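Local atomic coordinates of probable zinc protease PqqL (Escherichia coli, PDB entry 6OFT), a protein that probably cleaves peptides in the periplasm as a zinc-dependent endopeptidase of the M16 family, this chain being its first half. Residues A[108-113]-A[213-218]; A[337-342]-A[452-457]. All coordinates share one frame; numbering follows the deposited sequence.

Contact 1 of 2, residues A[108-113]-A[213-218]; sequences QNLQQV and LALIKD
Leu215, on helix 209-220, reaches over to helix 107-122 and sets its two methyls against the flank of Leu110. The branch ends meet first: Leu110 CD1 lies 4.2 Å from Leu215 CD1. The other methyl, Leu215 CD2, sits 4.3 Å from Leu110 CB, and so lies lower, beside the root of that side chain, and it also comes within 4.5 Å of the backbone N of Gln111. The fork of Leu215 thus spans Leu110 from CB to CD1. With its first torsion, chi1 -95°, well off the staggered position near -60°, both methyls face helix 107-122. The helices themselves keep some distance, the nearest CA atoms being those of Gln111 and Leu215 at 7.2 Å, and the contact is carried by few atoms.

On the exposed flank, Gln111 folds its amide end back toward the second helix, with OE1 4.6 Å from Leu215 CD2. Its NE2 donates a hydrogen bond to Asn219 OD1, while Asn219 ND2 is in turn hydrogen-bonded to the carbonyl O of Leu215. Asn219 therefore ties the polar end of Gln111 to the backbone of the very residue that supplies the apolar contact.

Further in, Leu110 and Val113 rest on Leu102 of strand 96-103, while Leu213 and Ile216 rest on Tyr20 and Ile22 of strand 19-24. Two helices thus pack on different strands of the six-stranded mixed sheet and touch each other above it, a layering of helices on a sheet characteristic of the alpha/beta domains of M16 peptidases.

Contact 2 of 2, residues A[337-342]-A[452-457]; sequences ALMAEL and LALEKE
Met339 of helix 331-348 packs its thioether against the backbone of helix 448-459, and the packing is almost wholly its work. Main-chain atoms are met directly: CG of Met339 stands 3.6 Å from Glu455 CA and 3.8 Å from the carbonyl O of Leu454. The two helices come close here, 6.1 Å between the CA atoms of Met339 and Glu455.

Side chain against side chain, the sulfur SD of Met339 touches Glu455 CB at 3.6 Å, with the two chains running roughly at right angles. Bends at chi2 67° and chi3 72° turn the methionine's end back, so that its methyl CE reaches Leu454 CD2 at 4.2 Å. Leu454 closes against helix 331-348 at Gln332, Ala335 and Asn336 as well. With an alanine in place of Met339, the thioether would be gone, which is likely to open a gap against Leu454 CD2 and Glu455 CB.

As for polar groups, Glu455 presents CB and CG to the sulfur, Met339 SD lying 4.0 Å from Glu455 CG; beyond them, its carboxylate OE2 is hydrogen-bonded to a glycerol probably from the crystallisation liquor. Met339 and Glu455 both also touch Trp432 of strand 430-436, so the contact packs the last helix of this chain, 448-459, onto a sheet-covering helix of the second alpha/beta domain of the M16 fold.

How the contacts relate
Both contacts join two helices over the sheet of an alpha/beta domain, but they share no element: contact 1 belongs with the six-stranded sheet, contact 2 with the five-stranded one. Their centres lie about 60 Å apart, on opposite sides of the chain's centre, and contact 1 closes along the chain before contact 2 opens. Contact 1 is only partly buried, a leucine pair flanked by an exposed glutamine tied down through a neighbouring asparagine. Contact 2 is more deeply buried and closer, a methionine pressed on helix backbone, its one charged residue meeting the methionine through its aliphatic part. Neither lies at the predicted zinc site.

Contact 1 of 2, residues A[108-113]-A[213-218]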
loop_
_atom_site.group_PDB
_atom_site.type_symbol
_atom_site.label_atom_id
_atom_site.label_comp_id
_atom_site.label_asym_id
_atom_site.label_seq_id
_atom_site.Cartn_x
_atom_site.Cartn_y
_atom_site.Cartn_z
ATOM N N GLN A 108 -3.212 32.180 -11.632
ATOM C CA GLN A 108 -3.759 31.807 -12.947
ATOM C C GLN A 108 -3.374 30.365 -13.313
ATOM O O GLN A 108 -4.168 29.661 -13.938
ATOM C CB GLN A 108 -3.350 32.816 -14.049
ATOM C CG GLN A 108 -4.081 34.167 -13.980
ATOM C CD GLN A 108 -3.803 34.986 -12.725
ATOM O OE1 GLN A 108 -2.652 35.326 -12.404
ATOM N NE2 GLN A 108 -4.861 35.307 -11.980
ATOM N N ASN A 109 -2.174 29.914 -12.873
ATOM C CA ASN A 109 -1.685 28.550 -13.098
ATOM C C ASN A 109 -2.475 27.559 -12.257
ATOM O O ASN A 109 -2.810 26.486 -12.752
ATOM C CB ASN A 109 -0.202 28.458 -12.800
ATOM C CG ASN A 109 0.650 29.101 -13.861
ATOM O OD1 ASN A 109 0.177 29.490 -14.927
ATOM N ND2 ASN A 109 1.928 29.215 -13.603
ATOM N N LEU A 110 -2.820 27.935 -11.001
ATOM C CA LEU A 110 -3.647 27.096 -10.129
ATOM C C LEU A 110 -4.987 26.845 -10.805
ATOM O O LEU A 110 -5.452 25.704 -10.843
ATOM C CB LEU A 110 -3.897 27.777 -8.772
ATOM C CG LEU A 110 -2.859 27.632 -7.680
ATOM C CD1 LEU A 110 -3.303 28.402 -6.444
ATOM C CD2 LEU A 110 -2.628 26.155 -7.307
ATOM N N GLN A 111 -5.585 27.920 -11.366
ATOM C CA GLN A 111 -6.861 27.917 -12.082
ATOM C C GLN A 111 -6.810 27.055 -13.350
ATOM O O GLN A 111 -7.731 26.272 -13.611
ATOM C CB GLN A 111 -7.301 29.367 -12.373
ATOM C CG GLN A 111 -8.606 29.529 -13.167
ATOM C CD GLN A 111 -9.754 28.655 -12.691
ATOM O OE1 GLN A 111 -10.097 28.596 -11.489
ATOM N NE2 GLN A 111 -10.371 27.961 -13.649
ATOM N N GLN A 112 -5.723 27.196 -14.128
ATOM C CA GLN A 112 -5.499 26.431 -15.322
ATOM C C GLN A 112 -5.427 24.930 -14.995
ATOM O O GLN A 112 -6.068 24.138 -15.687
ATOM C CB GLN A 112 -4.222 26.928 -16.029
ATOM C CG GLN A 112 -3.866 26.146 -17.279
ATOM C CD GLN A 112 -4.866 26.321 -18.390
ATOM O OE1 GLN A 112 -4.663 27.122 -19.298
ATOM N NE2 GLN A 112 -5.953 25.551 -18.356
ATOM N N VAL A 113 -4.686 24.544 -13.913
ATOM C CA VAL A 113 -4.553 23.143 -13.478
ATOM C C VAL A 113 -5.948 22.585 -13.083
ATOM O O VAL A 113 -6.307 21.471 -13.475
ATOM C CB VAL A 113 -3.473 22.981 -12.350
ATOM C CG1 VAL A 113 -3.548 21.614 -11.685
ATOM C CG2 VAL A 113 -2.063 23.218 -12.890
ATOM N N LEU A 213 -11.100 25.968 -0.828
ATOM C CA LEU A 213 -12.522 25.629 -1.011
ATOM C C LEU A 213 -13.097 26.305 -2.260
ATOM O O LEU A 213 -13.893 25.694 -2.972
ATOM C CB LEU A 213 -13.359 25.984 0.238
ATOM C CG LEU A 213 -13.182 25.018 1.416
ATOM C CD1 LEU A 213 -13.574 25.659 2.732
ATOM C CD2 LEU A 213 -13.938 23.709 1.181
ATOM N N ALA A 214 -12.653 27.551 -2.545
ATOM C CA ALA A 214 -13.098 28.278 -3.725
ATOM C C ALA A 214 -12.566 27.619 -4.998
ATOM O O ALA A 214 -13.322 27.517 -5.952
ATOM C CB ALA A 214 -12.665 29.736 -3.653
ATOM N N LEU A 215 -11.285 27.145 -5.007
ATOM C CA LEU A 215 -10.676 26.464 -6.172
ATOM C C LEU A 215 -11.532 25.283 -6.586
ATOM O O LEU A 215 -11.853 25.144 -7.757
ATOM C CB LEU A 215 -9.261 25.934 -5.846
ATOM C CG LEU A 215 -8.029 26.788 -6.183
ATOM C CD1 LEU A 215 -6.760 26.016 -5.866
ATOM C CD2 LEU A 215 -7.999 27.216 -7.656
ATOM N N ILE A 216 -11.929 24.452 -5.603
ATOM C CA ILE A 216 -12.747 23.254 -5.795
ATOM C C ILE A 216 -14.152 23.600 -6.267
ATOM O O ILE A 216 -14.589 23.076 -7.296
ATOM C CB ILE A 216 -12.734 22.364 -4.517
ATOM C CG1 ILE A 216 -11.316 21.826 -4.239
ATOM C CG2 ILE A 216 -13.780 21.229 -4.586
ATOM C CD1 ILE A 216 -11.082 21.334 -2.811
ATOM N N LYS A 217 -14.868 24.462 -5.520
ATOM C CA LYS A 217 -16.239 24.834 -5.877
ATOM C C LYS A 217 -16.329 25.557 -7.230
ATOM O O LYS A 217 -17.204 25.226 -8.027
ATOM C CB LYS A 217 -16.922 25.631 -4.753
ATOM C CG LYS A 217 -18.441 25.718 -4.919
ATOM C CD LYS A 217 -19.147 26.386 -3.743
ATOM C CE LYS A 217 -20.600 26.656 -4.056
ATOM N NZ LYS A 217 -20.759 27.779 -5.026
ATOM N N ASP A 218 -15.422 26.507 -7.503
ATOM C CA ASP A 218 -15.439 27.250 -8.772
ATOM C C ASP A 218 -15.193 26.383 -9.992
ATOM O O ASP A 218 -15.633 26.742 -11.084
ATOM C CB ASP A 218 -14.398 28.379 -8.770
ATOM C CG ASP A 218 -14.695 29.552 -7.853
ATOM O OD1 ASP A 218 -13.827 30.446 -7.738
ATOM O OD2 ASP A 218 -15.787 29.571 -7.237
#

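Contact 2 of 2, residues A[337-342]-A[452-457]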
loop_
_atom_site.group_PDB
_atom_site.type_symbol
_atom_site.label_atom_id
_atom_site.label_comp_id
_atom_site.label_asym_id
_atom_site.label_seq_id
_atom_site.Cartn_x
_atom_site.Cartn_y
_atom_site.Cartn_z
ATOM N N ALA A 337 17.919 -20.333 12.474
ATOM C CA ALA A 337 17.684 -19.051 13.161
ATOM C C ALA A 337 16.200 -18.681 13.229
ATOM O O ALA A 337 15.723 -18.287 14.297
ATOM C CB ALA A 337 18.465 -17.934 12.484
ATOM N N LEU A 338 15.474 -18.821 12.097
ATOM C CA LEU A 338 14.057 -18.508 12.015
ATOM C C LEU A 338 13.223 -19.423 12.900
ATOM O O LEU A 338 12.417 -18.927 13.688
ATOM C CB LEU A 338 13.553 -18.526 10.545
ATOM C CG LEU A 338 12.085 -18.096 10.277
ATOM C CD1 LEU A 338 11.768 -16.719 10.861
ATOM C CD2 LEU A 338 11.770 -18.129 8.780
ATOM N N MET A 339 13.411 -20.751 12.761
ATOM C CA MET A 339 12.696 -21.773 13.525
ATOM C C MET A 339 12.925 -21.624 15.030
ATOM O O MET A 339 11.986 -21.787 15.812
ATOM C CB MET A 339 13.163 -23.168 13.074
ATOM C CG MET A 339 12.073 -24.218 13.111
ATOM S SD MET A 339 10.776 -23.913 11.881
ATOM C CE MET A 339 11.671 -24.333 10.346
ATOM N N ALA A 340 14.186 -21.362 15.426
ATOM C CA ALA A 340 14.611 -21.188 16.817
ATOM C C ALA A 340 13.921 -19.984 17.439
ATOM O O ALA A 340 13.425 -20.108 18.553
ATOM C CB ALA A 340 16.119 -21.008 16.885
ATOM N N GLU A 341 13.829 -18.842 16.702
ATOM C CA GLU A 341 13.174 -17.635 17.216
ATOM C C GLU A 341 11.657 -17.797 17.330
ATOM O O GLU A 341 11.075 -17.322 18.297
ATOM C CB GLU A 341 13.537 -16.378 16.409
ATOM C CG GLU A 341 13.381 -15.112 17.249
ATOM C CD GLU A 341 13.264 -13.779 16.533
ATOM O OE1 GLU A 341 14.042 -13.540 15.581
ATOM O OE2 GLU A 341 12.410 -12.958 16.943
ATOM N N LEU A 342 11.027 -18.459 16.359
ATOM C CA LEU A 342 9.577 -18.681 16.369
ATOM C C LEU A 342 9.172 -19.629 17.509
ATOM O O LEU A 342 8.181 -19.374 18.183
ATOM C CB LEU A 342 9.064 -19.202 15.005
ATOM C CG LEU A 342 9.150 -18.264 13.790
ATOM C CD1 LEU A 342 8.871 -19.036 12.515
ATOM C CD2 LEU A 342 8.182 -17.077 13.898
ATOM N N LEU A 452 9.751 -28.972 8.138
ATOM C CA LEU A 452 8.837 -29.423 9.219
ATOM C C LEU A 452 9.572 -30.323 10.216
ATOM O O LEU A 452 9.178 -30.284 11.348
ATOM C CB LEU A 452 7.590 -30.071 8.627
ATOM C CG LEU A 452 6.717 -29.169 7.762
ATOM C CD1 LEU A 452 5.349 -29.767 7.575
ATOM C CD2 LEU A 452 6.604 -27.767 8.336
ATOM N N ALA A 453 10.599 -31.073 9.820
ATOM C CA ALA A 453 11.346 -31.887 10.793
ATOM C C ALA A 453 12.146 -30.948 11.705
ATOM O O ALA A 453 12.322 -31.238 12.891
ATOM C CB ALA A 453 12.282 -32.858 10.083
ATOM N N LEU A 454 12.610 -29.814 11.151
ATOM C CA LEU A 454 13.336 -28.801 11.903
ATOM C C LEU A 454 12.383 -28.093 12.870
ATOM O O LEU A 454 12.757 -27.827 14.009
ATOM C CB LEU A 454 14.029 -27.815 10.950
ATOM C CG LEU A 454 15.099 -26.901 11.570
ATOM C CD1 LEU A 454 16.294 -27.721 12.154
ATOM C CD2 LEU A 454 15.575 -25.858 10.559
ATOM N N GLU A 455 11.154 -27.894 12.468
ATOM C CA GLU A 455 10.131 -27.268 13.335
ATOM C C GLU A 455 9.820 -28.226 14.489
ATOM O O GLU A 455 9.795 -27.782 15.607
ATOM C CB GLU A 455 8.887 -26.945 12.512
ATOM C CG GLU A 455 7.815 -26.189 13.257
ATOM C CD GLU A 455 6.569 -25.962 12.428
ATOM O OE1 GLU A 455 5.726 -26.818 12.413
ATOM O OE2 GLU A 455 6.484 -24.970 11.776
ATOM N N LYS A 456 9.629 -29.490 14.217
ATOM C CA LYS A 456 9.322 -30.485 15.254
ATOM C C LYS A 456 10.482 -30.588 16.262
ATOM O O LYS A 456 10.245 -30.685 17.467
ATOM C CB LYS A 456 9.031 -31.855 14.605
ATOM C CG LYS A 456 8.555 -32.920 15.595
ATOM C CD LYS A 456 8.720 -34.322 15.034
ATOM C CE LYS A 456 8.109 -35.346 15.959
ATOM N NZ LYS A 456 8.508 -36.732 15.594
ATOM N N GLU A 457 11.728 -30.587 15.757
ATOM C CA GLU A 457 12.960 -30.623 16.553
ATOM C C GLU A 457 12.935 -29.464 17.569
ATOM O O GLU A 457 13.099 -29.708 18.763
ATOM C CB GLU A 457 14.176 -30.486 15.616
ATOM C CG GLU A 457 15.536 -30.554 16.285
ATOM C CD GLU A 457 16.694 -30.367 15.320
ATOM O OE1 GLU A 457 16.858 -31.219 14.416
ATOM O OE2 GLU A 457 17.438 -29.370 15.468
#